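Local coordinates for glutathione S-transferase (PDB 4ISD), which binds glutathione and probably catalyses its conjugation to electrophilic substrates, as other glutathione transferases do, at residues A24-V27 with L28-G32; V93-D97 with R98-A102; W166-A169 with D170-F173; R193-E196 with R197-R201. One frame throughout, in Å; residues are numbered along the deposited sequence.

All four contacts are local, at the starts or ends of helices that meet around contact 3. Its centre lies about 12 Å from those of contacts 1 and 2 and about 10 Å from that of contact 4. The 166-173 segment packs on helix 19-31 through Ile-168 CG1 against Val-27 CG2 (3.5 Å), and Val-93 O probably accepts from Ile-168 N (2.8 Å). Contact 4 reaches contact 1 by a salt bridge, Arg-201 NH2 to Glu-30 OE1 (3.0 Å). Nearest to bound glutathione are the side chains of Asp-172 (about 7 Å) and Ala-24 (about 8 Å); Asp-172 pairs with the pocket residue Arg-112.

Contact 1: A24-V27 with L28-G32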
loop_
_atom_site.group_PDB
_atom_site.type_symbol
_atom_site.label_atom_id
_atom_site.label_comp_id
_atom_site.label_asym_id
_atom_site.label_seq_id
_atom_site.Cartn_x
_atom_site.Cartn_y
_atom_site.Cartn_z
ATOM N N ALA A 24 -4.569 -8.439 9.118
ATOM C CA ALA A 24 -3.881 -9.662 8.697
ATOM C C ALA A 24 -4.499 -10.874 9.382
ATOM O O ALA A 24 -4.701 -11.928 8.764
ATOM C CB ALA A 24 -2.364 -9.583 8.989
ATOM N N PHE A 25 -4.777 -10.719 10.670
ATOM C CA PHE A 25 -5.437 -11.753 11.438
ATOM C C PHE A 25 -6.751 -12.118 10.747
ATOM O O PHE A 25 -7.121 -13.296 10.685
ATOM C CB PHE A 25 -5.688 -11.263 12.872
ATOM C CG PHE A 25 -6.413 -12.258 13.750
ATOM C CD1 PHE A 25 -7.781 -12.479 13.601
ATOM C CD2 PHE A 25 -5.731 -12.950 14.742
ATOM C CE1 PHE A 25 -8.463 -13.396 14.416
ATOM C CE2 PHE A 25 -6.393 -13.858 15.563
ATOM C CZ PHE A 25 -7.773 -14.085 15.401
ATOM N N VAL A 26 -7.464 -11.119 10.232
ATOM C CA VAL A 26 -8.775 -11.401 9.640
ATOM C C VAL A 26 -8.628 -12.202 8.354
ATOM O O VAL A 26 -9.441 -13.084 8.071
ATOM C CB VAL A 26 -9.636 -10.124 9.434
ATOM C CG1 VAL A 26 -10.763 -10.380 8.443
ATOM C CG2 VAL A 26 -10.186 -9.629 10.779
ATOM N N VAL A 27 -7.564 -11.928 7.597
ATOM C CA VAL A 27 -7.329 -12.667 6.357
ATOM C C VAL A 27 -7.135 -14.156 6.633
ATOM O O VAL A 27 -7.780 -15.007 6.004
ATOM C CB VAL A 27 -6.138 -12.096 5.572
ATOM C CG1 VAL A 27 -5.860 -12.927 4.335
ATOM C CG2 VAL A 27 -6.425 -10.671 5.179
ATOM N N LEU A 28 -6.259 -14.461 7.586
ATOM C CA LEU A 28 -5.966 -15.842 7.957
ATOM C C LEU A 28 -7.236 -16.545 8.397
ATOM O O LEU A 28 -7.531 -17.663 7.959
ATOM C CB LEU A 28 -4.930 -15.888 9.087
ATOM C CG LEU A 28 -3.500 -15.460 8.730
ATOM C CD1 LEU A 28 -2.742 -14.968 9.958
ATOM C CD2 LEU A 28 -2.746 -16.619 8.072
ATOM N N LYS A 29 -8.002 -15.875 9.249
ATOM C CA LYS A 29 -9.196 -16.482 9.790
ATOM C C LYS A 29 -10.259 -16.724 8.728
ATOM O O LYS A 29 -10.881 -17.775 8.718
ATOM C CB LYS A 29 -9.728 -15.667 10.960
ATOM C CG LYS A 29 -9.157 -16.117 12.288
ATOM C CD LYS A 29 -9.819 -17.412 12.722
ATOM C CE LYS A 29 -9.291 -17.890 14.065
ATOM N NZ LYS A 29 -7.820 -18.099 14.031
ATOM N N GLU A 30 -10.451 -15.776 7.817
ATOM C CA GLU A 30 -11.433 -15.957 6.743
ATOM C C GLU A 30 -11.155 -17.215 5.921
ATOM O O GLU A 30 -12.090 -17.905 5.501
ATOM C CB GLU A 30 -11.431 -14.755 5.803
ATOM C CG GLU A 30 -11.922 -13.484 6.438
ATOM C CD GLU A 30 -13.401 -13.507 6.741
ATOM O OE1 GLU A 30 -14.144 -14.258 6.061
ATOM O OE2 GLU A 30 -13.817 -12.764 7.654
ATOM N N LYS A 31 -9.868 -17.493 5.697
ATOM C CA LYS A 31 -9.437 -18.591 4.843
ATOM C C LYS A 31 -9.407 -19.921 5.574
ATOM O O LYS A 31 -9.227 -20.973 4.936
ATOM C CB LYS A 31 -8.046 -18.315 4.282
ATOM C CG LYS A 31 -7.916 -17.031 3.487
ATOM C CD LYS A 31 -6.619 -17.051 2.710
ATOM C CE LYS A 31 -6.832 -16.777 1.236
ATOM N NZ LYS A 31 -6.749 -15.329 0.906
ATOM N N GLY A 32 -9.565 -19.873 6.903
ATOM C CA GLY A 32 -9.602 -21.068 7.741
ATOM C C GLY A 32 -8.238 -21.700 8.002
ATOM O O GLY A 32 -8.133 -22.906 8.206
#
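Phe-25 and Lys-29 lie side by side one turn apart on helix 19-31, and their main touch is between carbons: Lys-29 CG sits 3.5 Å from Phe-25 CE1, meeting the ring obliquely. The lysine chain bends at chi2 (-76°) right after this contact. Beyond the pair, the phenylalanine ring enters edge-to-face stacks with Phe-35 and Trp-207. Val-26 and Glu-30 repeat the parallel arrangement, with Val-26 CG1 3.9 Å from Glu-30 CG. The carboxylate itself is held by Ser-203 and Arg-201, and the methylenes CB and CG lie close to Val-26 O.

Backbone carbonyls do the rest of the work. Leu-28 N donates to Ala-24 O (3.2 Å), Lys-29 N to Phe-25 O (3.1 Å), Glu-30 N to Val-26 O (2.9 Å) and Lys-31 N to Val-27 O (3.3 Å), the regular i to i+4 pattern of an alpha helix. Side chains also lean on these oxygens: Leu-28 CG lies 3.7 Å from Ala-24 O, while Leu-28 itself packs on Ile-8 and Leu-10 of strand 8-13. Lys-31 passes Val-27 O with its CG and carries its ammonium on to a salt bridge with Asp-82.

At the end of the helix Gly-32 takes up positive phi, and two bonds run back into the last turn, one of them from Gly-32 N to Lys-29 O. This Schellman motif closes the helix of a beta-alpha-beta unit, strand 8-13, helix 19-31 and strand 36-40, the opening unit of the thioredoxin-like N-terminal domain of glutathione transferases.

Contact 2: V93-D97 with R98-A102; sequences VLPAD and RETRA
Asp-97 caps the first turn of helix 98-113 by taking two bonds from Thr-100, a side-chain N-cap at the start of the first helix of the C-terminal domain. Its OD2 accepts from Thr-100 N (2.8 Å) and from Thr-100 OG1 (2.6 Å), so a single carboxylate oxygen ties down both the backbone and the hydroxyl of that residue. With CG anti to the backbone N (chi1 177°), the carboxylate folds forward over the helix start, where the negative charge probably suits the positive end of the helix dipole.

The close-packed part lies on the Pro-95 side. The proline ring crosses the threonine at about a right angle, its CB 3.7 Å from the Thr-100 methyl CG2, and it also leans on Cys-167. Arg-101 N reaches back to Asp-97 O (2.6 Å) and starts the helical bonding. The arginine side chain doubles back along the loop so that NE makes a weak bond to Pro-95 O (3.3 Å), with Asp-97 C above one guanidinium face, toward its rim. Its NH1 goes on to a salt bridge with Glu-83 of the second subunit.

Ala-96, Arg-98 and Glu-99 make up the looser, more exposed side. Ala-96 directs its CB away from the helix, and the extended Glu-99 chain leads off after CB brushes Asp-97 OD2 at 3.6 Å. Arg-98 and Glu-99 do pack on Val-84 and Phe-69 of the second subunit. Back at the cap, Thr-100 OG1 and Thr-100 N approach Asp-97 OD2 on its anti side from opposite faces of the carboxylate, 32° and 28° out of its plane.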
loop_
_atom_site.group_PDB
_atom_site.type_symbol
_atom_site.label_atom_id
_atom_site.label_comp_id
_atom_site.label_asym_id
_atom_site.label_seq_id
_atom_site.Cartn_x
_atom_site.Cartn_y
_atom_site.Cartn_z
ATOM N N VAL A 93 -9.928 -13.133 -0.117
ATOM C CA VAL A 93 -10.074 -11.890 0.623
ATOM C C VAL A 93 -10.020 -10.685 -0.309
ATOM O O VAL A 93 -10.232 -9.541 0.126
ATOM C CB VAL A 93 -9.001 -11.766 1.697
ATOM C CG1 VAL A 93 -9.123 -12.940 2.680
ATOM C CG2 VAL A 93 -7.604 -11.690 1.055
ATOM N N LEU A 94 -9.731 -10.947 -1.587
ATOM C CA LEU A 94 -9.755 -9.912 -2.622
ATOM C C LEU A 94 -10.784 -10.234 -3.704
ATOM O O LEU A 94 -10.953 -11.396 -4.077
ATOM C CB LEU A 94 -8.375 -9.762 -3.267
ATOM C CG LEU A 94 -7.258 -8.971 -2.577
ATOM C CD1 LEU A 94 -6.090 -8.762 -3.557
ATOM C CD2 LEU A 94 -7.765 -7.626 -2.002
ATOM N N PRO A 95 -11.474 -9.201 -4.216
ATOM C CA PRO A 95 -12.469 -9.369 -5.287
ATOM C C PRO A 95 -11.913 -10.057 -6.537
ATOM O O PRO A 95 -10.755 -9.855 -6.903
ATOM C CB PRO A 95 -12.888 -7.925 -5.615
ATOM C CG PRO A 95 -12.633 -7.167 -4.358
ATOM C CD PRO A 95 -11.411 -7.811 -3.727
ATOM N N ALA A 96 -12.755 -10.873 -7.166
ATOM C CA ALA A 96 -12.416 -11.650 -8.357
ATOM C C ALA A 96 -12.401 -10.772 -9.597
ATOM O O ALA A 96 -11.639 -11.011 -10.528
ATOM C CB ALA A 96 -13.436 -12.784 -8.552
ATOM N N ASP A 97 -13.278 -9.774 -9.613
ATOM C CA ASP A 97 -13.389 -8.876 -10.750
ATOM C C ASP A 97 -12.166 -7.959 -10.824
ATOM O O ASP A 97 -11.819 -7.280 -9.856
ATOM C CB ASP A 97 -14.684 -8.071 -10.662
ATOM C CG ASP A 97 -14.821 -7.066 -11.780
ATOM O OD1 ASP A 97 -15.137 -7.485 -12.918
ATOM O OD2 ASP A 97 -14.629 -5.856 -11.514
ATOM N N ARG A 98 -11.520 -7.943 -11.982
ATOM C CA ARG A 98 -10.277 -7.202 -12.159
ATOM C C ARG A 98 -10.392 -5.728 -11.780
ATOM O O ARG A 98 -9.585 -5.233 -10.985
ATOM C CB ARG A 98 -9.771 -7.354 -13.590
ATOM C CG ARG A 98 -8.608 -6.477 -13.940
ATOM C CD ARG A 98 -8.452 -6.416 -15.450
ATOM N NE ARG A 98 -7.875 -7.634 -16.009
ATOM C CZ ARG A 98 -7.818 -7.893 -17.311
ATOM N NH1 ARG A 98 -8.335 -7.032 -18.178
ATOM N NH2 ARG A 98 -7.263 -9.015 -17.752
ATOM N N GLU A 99 -11.387 -5.036 -12.334
ATOM C CA GLU A 99 -11.649 -3.649 -11.947
ATOM C C GLU A 99 -11.973 -3.521 -10.460
ATOM O O GLU A 99 -11.546 -2.571 -9.795
ATOM C CB GLU A 99 -12.785 -3.056 -12.775
ATOM C CG GLU A 99 -12.407 -2.772 -14.217
ATOM C CD GLU A 99 -13.482 -2.004 -14.961
ATOM O OE1 GLU A 99 -14.537 -1.714 -14.354
ATOM O OE2 GLU A 99 -13.269 -1.691 -16.153
ATOM N N THR A 100 -12.719 -4.479 -9.931
ATOM C CA THR A 100 -13.132 -4.381 -8.542
ATOM C C THR A 100 -11.944 -4.684 -7.641
ATOM O O THR A 100 -11.810 -4.110 -6.565
ATOM C CB THR A 100 -14.350 -5.291 -8.223
ATOM O OG1 THR A 100 -15.402 -5.036 -9.165
ATOM C CG2 THR A 100 -14.869 -5.006 -6.823
ATOM N N ARG A 101 -11.082 -5.591 -8.081
ATOM C CA ARG A 101 -9.859 -5.878 -7.341
ATOM C C ARG A 101 -9.002 -4.609 -7.246
ATOM O O ARG A 101 -8.484 -4.271 -6.178
ATOM C CB ARG A 101 -9.070 -6.997 -8.021
ATOM C CG ARG A 101 -7.839 -7.446 -7.253
ATOM C CD ARG A 101 -7.063 -8.483 -8.044
ATOM N NE ARG A 101 -7.927 -9.552 -8.534
ATOM C CZ ARG A 101 -8.142 -9.813 -9.819
ATOM N NH1 ARG A 101 -7.554 -9.088 -10.766
ATOM N NH2 ARG A 101 -8.943 -10.812 -10.158
ATOM N N ALA A 102 -8.884 -3.890 -8.358
ATOM C CA ALA A 102 -8.091 -2.661 -8.365
ATOM C C ALA A 102 -8.664 -1.620 -7.386
ATOM O O ALA A 102 -7.910 -0.847 -6.771
ATOM C CB ALA A 102 -7.947 -2.089 -9.800
#

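Contact 3: W166-A169 with D170-F173; sequences WCIA and DTDF
Asp-170 grips the backbone of Cys-167 with its side chain: OD2 uses its anti lone pair to accept from Cys-167 N (2.9 Å), and the bond is nearly straight at 167°. Asp-170 N in turn donates to Cys-167 O (3.0 Å). Further along, Asp-172 N and Phe-173 N bond to Ile-168 O and Ala-169 O, the regular turns of helix 168-177.

Looser polar contact comes from Trp-166. Its NE1 makes a weak bond to Thr-171 OG1 (3.4 Å), which lies at the indole edge, in the ring plane. The indole also slides past Asp-170, CD1 lying 4.0 Å from Asp-170 CB, with ring and carboxylate planes 42° apart.

In van der Waals packing, Ile-168 CD1 lies obliquely across Thr-171, 3.8 Å from OG1 and 4.1 Å from CB.

A buried carboxylate accepting from a backbone N three residues earlier is half of a capping box, with Cys-167 as N-cap and Asp-170 at N3, consistent with the N-capping box known at this helix in other glutathione transferases. Asp-170 OD1 also accepts from Val-162 N and bonds to Tyr-194, so the buried charge is probably well compensated and fixed in rotation.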
loop_
_atom_site.group_PDB
_atom_site.type_symbol
_atom_site.label_atom_id
_atom_site.label_comp_id
_atom_site.label_asym_id
_atom_site.label_seq_id
_atom_site.Cartn_x
_atom_site.Cartn_y
_atom_site.Cartn_z
ATOM N N TRP A 166 -18.039 -9.403 0.749
ATOM C CA TRP A 166 -16.989 -8.943 1.646
ATOM C C TRP A 166 -15.614 -9.112 1.005
ATOM O O TRP A 166 -15.365 -10.088 0.297
ATOM C CB TRP A 166 -17.036 -9.713 2.961
ATOM C CG TRP A 166 -15.902 -9.386 3.886
ATOM C CD1 TRP A 166 -15.877 -8.414 4.843
ATOM C CD2 TRP A 166 -14.628 -10.038 3.952
ATOM N NE1 TRP A 166 -14.663 -8.416 5.502
ATOM C CE2 TRP A 166 -13.884 -9.404 4.969
ATOM C CE3 TRP A 166 -14.048 -11.091 3.241
ATOM C CZ2 TRP A 166 -12.597 -9.793 5.296
ATOM C CZ3 TRP A 166 -12.765 -11.472 3.565
ATOM C CH2 TRP A 166 -12.052 -10.821 4.579
ATOM N N CYS A 167 -14.736 -8.140 1.232
ATOM C CA CYS A 167 -13.308 -8.334 0.996
ATOM C C CYS A 167 -12.555 -7.698 2.162
ATOM O O CYS A 167 -13.166 -6.985 2.975
ATOM C CB CYS A 167 -12.858 -7.773 -0.359
ATOM S SG CYS A 167 -12.994 -5.987 -0.596
ATOM N N ILE A 168 -11.251 -7.966 2.255
ATOM C CA ILE A 168 -10.446 -7.457 3.366
ATOM C C ILE A 168 -10.458 -5.927 3.433
ATOM O O ILE A 168 -10.254 -5.355 4.504
ATOM C CB ILE A 168 -8.971 -7.981 3.337
ATOM C CG1 ILE A 168 -8.296 -7.712 4.680
ATOM C CG2 ILE A 168 -8.165 -7.368 2.187
ATOM C CD1 ILE A 168 -9.040 -8.326 5.843
ATOM N N ALA A 169 -10.717 -5.270 2.301
ATOM C CA ALA A 169 -10.804 -3.807 2.256
ATOM C C ALA A 169 -11.882 -3.275 3.175
ATOM O O ALA A 169 -11.724 -2.184 3.721
ATOM C CB ALA A 169 -11.053 -3.319 0.850
ATOM N N ASP A 170 -12.967 -4.051 3.335
ATOM C CA ASP A 170 -14.115 -3.673 4.175
ATOM C C ASP A 170 -13.780 -3.631 5.659
ATOM O O ASP A 170 -14.212 -2.719 6.365
ATOM C CB ASP A 170 -15.310 -4.603 3.960
ATOM C CG ASP A 170 -15.884 -4.502 2.562
ATOM O OD1 ASP A 170 -16.372 -3.400 2.219
ATOM O OD2 ASP A 170 -15.853 -5.522 1.814
ATOM N N THR A 171 -13.027 -4.622 6.137
ATOM C CA THR A 171 -12.540 -4.592 7.517
ATOM C C THR A 171 -11.706 -3.332 7.722
ATOM O O THR A 171 -11.868 -2.616 8.713
ATOM C CB THR A 171 -11.630 -5.786 7.833
ATOM O OG1 THR A 171 -12.249 -6.995 7.383
ATOM C CG2 THR A 171 -11.371 -5.876 9.330
ATOM N N ASP A 172 -10.813 -3.072 6.768
ATOM C CA ASP A 172 -9.919 -1.929 6.848
ATOM C C ASP A 172 -10.699 -0.633 6.874
ATOM O O ASP A 172 -10.402 0.266 7.670
ATOM C CB ASP A 172 -8.964 -1.929 5.656
ATOM C CG ASP A 172 -7.893 -2.977 5.783
ATOM O OD1 ASP A 172 -7.766 -3.550 6.900
ATOM O OD2 ASP A 172 -7.180 -3.212 4.778
ATOM N N PHE A 173 -11.697 -0.550 5.994
ATOM C CA PHE A 173 -12.551 0.626 5.898
ATOM C C PHE A 173 -13.317 0.834 7.204
ATOM O O PHE A 173 -13.356 1.949 7.744
ATOM C CB PHE A 173 -13.543 0.475 4.745
ATOM C CG PHE A 173 -14.113 1.772 4.268
ATOM C CD1 PHE A 173 -13.414 2.957 4.452
ATOM C CD2 PHE A 173 -15.340 1.812 3.629
ATOM C CE1 PHE A 173 -13.920 4.156 4.007
ATOM C CE2 PHE A 173 -15.863 3.010 3.189
ATOM C CZ PHE A 173 -15.150 4.188 3.379
#

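Contact 4: R193-E196 with R197-R201; sequences RYVE and RQWAR
Tyr-194 presents one face of its ring to Gln-198 and an edge to Arg-197. Gln-198 CG stands over the ring centre in a CH-pi contact, 3.9 Å from the centroid and 13° off the normal. The glutamine bends at chi2 (-54°) beyond that carbon, leaving its amide plane 45° from the ring, with NE2 3.9 Å from Tyr-194 CE1.

Arg-197 comes in at about a right angle. Its guanidinium is almost perpendicular to the phenol, and NH1 lies near the ring plane, 3.8 Å from Tyr-194 CD1; this is an edge contact rather than a cation-pi stack. Tyr-194 CA lies against one guanidinium face, toward its rim, and Arg-197 NH1 is held by Tyr-160 O.

Val-195 and Trp-199 point the same way instead, flank to flank: Val-195 CG1 meets Trp-199 CD1 at 3.6 Å, and Val-195 O sits at the indole edge, in its plane, 3.2 Å from CD1. Trp-199 NE1 bonds to Asn-178.

Three backbone bonds carry these pairs along one turn: Arg-197 N to Arg-193 O (2.7 Å), Gln-198 N to Tyr-194 O (2.9 Å) and Trp-199 N to Val-195 O (3.0 Å).

Helix 189-199 sends its side chains to different neighbours. Tyr-194 and Gln-198 face helix 168-177, touching Leu-177 and Ala-174, and Tyr-194 OH is hydrogen-bonded to Asp-170 OD1 there. Trp-199 touches Leu-175 of that helix and Val-204 and Val-208 of helix 202-212. Arg-201, at the N-cap of this last helix, makes a cation-pi contact with Trp-166 in the loop before helix 168-177.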
loop_
_atom_site.group_PDB
_atom_site.type_symbol
_atom_site.label_atom_id
_atom_site.label_comp_id
_atom_site.label_asym_id
_atom_site.label_seq_id
_atom_site.Cartn_x
_atom_site.Cartn_y
_atom_site.Cartn_z
ATOM N N ARG A 193 -24.274 1.430 10.230
ATOM C CA ARG A 193 -24.705 0.048 10.043
ATOM C C ARG A 193 -23.592 -0.798 9.434
ATOM O O ARG A 193 -23.285 -1.883 9.925
ATOM C CB ARG A 193 -25.968 -0.008 9.182
ATOM C CG ARG A 193 -27.241 0.392 9.943
ATOM C CD ARG A 193 -28.502 0.136 9.129
ATOM N NE ARG A 193 -28.761 1.191 8.150
ATOM C CZ ARG A 193 -29.417 2.318 8.426
ATOM N NH1 ARG A 193 -29.863 2.544 9.656
ATOM N NH2 ARG A 193 -29.633 3.222 7.479
ATOM N N TYR A 194 -22.989 -0.276 8.374
ATOM C CA TYR A 194 -21.828 -0.877 7.742
ATOM C C TYR A 194 -20.744 -1.221 8.770
ATOM O O TYR A 194 -20.299 -2.377 8.860
ATOM C CB TYR A 194 -21.282 0.077 6.684
ATOM C CG TYR A 194 -19.986 -0.363 6.062
ATOM C CD1 TYR A 194 -19.976 -1.208 4.962
ATOM C CD2 TYR A 194 -18.769 0.089 6.556
ATOM C CE1 TYR A 194 -18.791 -1.609 4.383
ATOM C CE2 TYR A 194 -17.574 -0.301 5.984
ATOM C CZ TYR A 194 -17.592 -1.153 4.897
ATOM O OH TYR A 194 -16.407 -1.547 4.321
ATOM N N VAL A 195 -20.334 -0.232 9.557
ATOM C CA VAL A 195 -19.329 -0.469 10.584
ATOM C C VAL A 195 -19.765 -1.602 11.525
ATOM O O VAL A 195 -18.970 -2.478 11.883
ATOM C CB VAL A 195 -19.081 0.802 11.395
ATOM C CG1 VAL A 195 -18.116 0.519 12.538
ATOM C CG2 VAL A 195 -18.564 1.920 10.488
ATOM N N GLU A 196 -21.039 -1.594 11.904
ATOM C CA GLU A 196 -21.567 -2.577 12.842
ATOM C C GLU A 196 -21.532 -3.967 12.212
ATOM O O GLU A 196 -21.053 -4.933 12.824
ATOM C CB GLU A 196 -22.991 -2.207 13.254
ATOM C CG GLU A 196 -23.530 -3.021 14.438
ATOM C CD GLU A 196 -24.972 -2.699 14.783
ATOM O OE1 GLU A 196 -25.486 -1.648 14.341
ATOM O OE2 GLU A 196 -25.595 -3.502 15.508
ATOM N N ARG A 197 -22.045 -4.045 10.989
ATOM C CA ARG A 197 -22.035 -5.234 10.139
ATOM C C ARG A 197 -20.631 -5.856 10.108
ATOM O O ARG A 197 -20.447 -7.049 10.409
ATOM C CB ARG A 197 -22.374 -4.744 8.734
ATOM C CG ARG A 197 -23.200 -5.628 7.860
ATOM C CD ARG A 197 -23.339 -4.936 6.481
ATOM N NE ARG A 197 -24.013 -3.639 6.568
ATOM C CZ ARG A 197 -24.018 -2.714 5.608
ATOM N NH1 ARG A 197 -23.351 -2.915 4.478
ATOM N NH2 ARG A 197 -24.677 -1.567 5.788
ATOM N N GLN A 198 -19.652 -5.027 9.733
ATOM C CA GLN A 198 -18.264 -5.453 9.566
ATOM C C GLN A 198 -17.572 -5.893 10.862
ATOM O O GLN A 198 -16.768 -6.821 10.839
ATOM C CB GLN A 198 -17.445 -4.357 8.870
ATOM C CG GLN A 198 -17.880 -4.043 7.433
ATOM C CD GLN A 198 -17.928 -5.279 6.549
ATOM O OE1 GLN A 198 -17.143 -6.204 6.731
ATOM N NE2 GLN A 198 -18.867 -5.308 5.595
ATOM N N TRP A 199 -17.865 -5.228 11.978
ATOM C CA TRP A 199 -17.357 -5.664 13.294
ATOM C C TRP A 199 -17.968 -6.981 13.798
ATOM O O TRP A 199 -17.446 -7.588 14.735
ATOM C CB TRP A 199 -17.572 -4.577 14.355
ATOM C CG TRP A 199 -16.454 -3.605 14.422
ATOM C CD1 TRP A 199 -16.357 -2.410 13.763
ATOM C CD2 TRP A 199 -15.242 -3.750 15.178
ATOM N NE1 TRP A 199 -15.158 -1.799 14.073
ATOM C CE2 TRP A 199 -14.461 -2.602 14.940
ATOM C CE3 TRP A 199 -14.748 -4.738 16.037
ATOM C CZ2 TRP A 199 -13.217 -2.417 15.535
ATOM C CZ3 TRP A 199 -13.523 -4.555 16.617
ATOM C CH2 TRP A 199 -12.763 -3.404 16.362
ATOM N N ALA A 200 -19.068 -7.414 13.179
ATOM C CA ALA A 200 -19.801 -8.605 13.619
ATOM C C ALA A 200 -19.373 -9.909 12.937
ATOM O O ALA A 200 -19.881 -10.980 13.269
ATOM C CB ALA A 200 -21.334 -8.392 13.457
ATOM N N ARG A 201 -18.459 -9.829 11.977
ATOM C CA ARG A 201 -17.955 -11.035 11.319
ATOM C C ARG A 201 -17.269 -11.933 12.345
ATOM O O ARG A 201 -16.575 -11.442 13.231
ATOM C CB ARG A 201 -17.008 -10.669 10.165
ATOM C CG ARG A 201 -17.711 -9.903 9.037
ATOM C CD ARG A 201 -16.870 -9.758 7.798
ATOM N NE ARG A 201 -16.489 -11.049 7.239
ATOM C CZ ARG A 201 -17.172 -11.689 6.294
ATOM N NH1 ARG A 201 -18.282 -11.166 5.792
ATOM N NH2 ARG A 201 -16.741 -12.860 5.850
#